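Local atomic coordinates of insecticidal crystal protein Cry35Ab1 (Bacillus thuringiensis, PDB entry 4JP0), a protein that acts with Cry34Ab1 as a binary insecticidal toxin against western corn rootworm, both proteins being required for maximal toxicity. Residues N190-K193 / N194-I197. Sequence-based numbering, arbitrary orientation.
Sequences NIDK and NTQI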
loop_
_atom_site.group_PDB
_atom_site.type_symbol
_atom_site.label_atom_id
_atom_site.label_comp_id
_atom_site.label_asym_id
_atom_site.label_seq_id
_atom_site.Cartn_x
_atom_site.Cartn_y
_atom_site.Cartn_z
ATOM N N ASN A 190 12.280 -9.109 -11.157
ATOM C CA ASN A 190 13.305 -10.104 -10.917
ATOM C C ASN A 190 12.811 -11.527 -10.639
ATOM O O ASN A 190 13.587 -12.378 -10.245
ATOM C CB ASN A 190 14.241 -9.604 -9.825
ATOM C CG ASN A 190 15.108 -8.477 -10.311
ATOM O OD1 ASN A 190 15.647 -8.558 -11.395
ATOM N ND2 ASN A 190 15.235 -7.408 -9.519
ATOM N N ILE A 191 11.527 -11.792 -10.844
ATOM C CA ILE A 191 11.013 -13.145 -10.623
ATOM C C ILE A 191 9.931 -13.390 -11.647
ATOM O O ILE A 191 9.224 -12.464 -11.972
ATOM C CB ILE A 191 10.428 -13.282 -9.199
ATOM C CG1 ILE A 191 10.080 -14.744 -8.892
ATOM C CG2 ILE A 191 9.208 -12.422 -9.015
ATOM C CD1 ILE A 191 9.727 -14.951 -7.458
ATOM N N ASP A 192 9.787 -14.605 -12.149
ATOM C CA ASP A 192 8.728 -14.872 -13.108
ATOM C C ASP A 192 7.361 -14.992 -12.429
ATOM O O ASP A 192 7.277 -15.313 -11.285
ATOM C CB ASP A 192 8.991 -16.103 -13.964
ATOM C CG ASP A 192 8.836 -17.358 -13.214
ATOM O OD1 ASP A 192 9.772 -17.779 -12.588
ATOM O OD2 ASP A 192 7.799 -17.939 -13.230
ATOM N N LYS A 193 6.323 -14.722 -13.207
ATOM C CA LYS A 193 5.009 -14.619 -12.618
ATOM C C LYS A 193 4.574 -15.954 -12.017
ATOM O O LYS A 193 3.959 -15.988 -10.969
ATOM C CB LYS A 193 4.008 -14.110 -13.664
ATOM C CG LYS A 193 3.960 -12.547 -13.728
ATOM C CD LYS A 193 3.166 -12.031 -14.881
ATOM C CE LYS A 193 3.141 -10.475 -14.857
ATOM N NZ LYS A 193 2.283 -10.035 -13.762
ATOM N N ASN A 194 4.871 -17.053 -12.692
ATOM C CA ASN A 194 4.411 -18.346 -12.187
ATOM C C ASN A 194 5.107 -18.700 -10.896
ATOM O O ASN A 194 4.475 -19.182 -9.968
ATOM C CB ASN A 194 4.528 -19.465 -13.251
ATOM C CG ASN A 194 3.580 -19.241 -14.434
ATOM O OD1 ASN A 194 2.608 -18.498 -14.316
ATOM N ND2 ASN A 194 3.893 -19.836 -15.603
ATOM N N THR A 195 6.400 -18.404 -10.810
ATOM C CA THR A 195 7.134 -18.688 -9.603
ATOM C C THR A 195 6.689 -17.749 -8.483
ATOM O O THR A 195 6.611 -18.143 -7.317
ATOM C CB THR A 195 8.629 -18.524 -9.830
ATOM O OG1 THR A 195 9.034 -19.401 -10.889
ATOM C CG2 THR A 195 9.393 -19.052 -8.623
ATOM N N GLN A 196 6.406 -16.507 -8.865
ATOM C CA GLN A 196 5.873 -15.510 -7.960
ATOM C C GLN A 196 4.601 -15.963 -7.211
ATOM O O GLN A 196 4.516 -15.916 -5.975
ATOM C CB GLN A 196 5.578 -14.226 -8.755
ATOM C CG GLN A 196 5.183 -13.061 -7.871
ATOM C CD GLN A 196 4.704 -11.866 -8.649
ATOM O OE1 GLN A 196 3.833 -12.004 -9.506
ATOM N NE2 GLN A 196 5.263 -10.677 -8.355
ATOM N N ILE A 197 3.596 -16.380 -7.959
ATOM C CA ILE A 197 2.366 -16.776 -7.311
ATOM C C ILE A 197 2.522 -18.061 -6.454
ATOM O O ILE A 197 1.770 -18.265 -5.520
ATOM C CB ILE A 197 1.209 -16.904 -8.333
ATOM C CG1 ILE A 197 -0.135 -16.756 -7.600
ATOM C CG2 ILE A 197 1.296 -18.248 -9.078
ATOM C CD1 ILE A 197 -1.292 -16.414 -8.523
HETATM O O HOH W 1 1.959 -13.679 -10.518
HETATM O O HOH W 2 3.140 -9.909 -10.779
#
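Asp192 and Thr195 grip each other at the start of helix 193-199, with Asp192 as the N-cap. Its CG sits between the backbone N and the carbonyl carbon (chi1 73°), which brings both carboxylate oxygens near N and OG1 of Thr195. Asp192 OD2 takes the capping bond from Thr195 N at 2.8 Å, the N-H arriving from above the carboxylate plane, 48° out of it. Thr195 OG1 donates to Asp192 OD1; the 2.5 Å separation is unusually short, its exact length doubtful. The helix then begins: Gln196 N bonds to Asp192 O at 2.8 Å and Ile197 N to Lys193 O at 3.1 Å. Ile191 lies against one flank, CD1 3.9 Å from Gln196 CA, its chain crossing that of Gln196 at about a right angle.

The cap is tightly bonded though Asp192 itself faces solvent; on the Lys193 side water does the joining, reaching the buried Gln196. One water links Lys193 O to Gln196 OE1; a second lies between Lys193 NZ and that same oxygen, while Gln196 NE2 is held by Tyr203. Asn194 and Ile197 touch Cys67, in a loop of the ricin B-type lectin region. The carboxylate satisfies an early helix N-H, and its negative charge probably suits the positive end of the helix dipole.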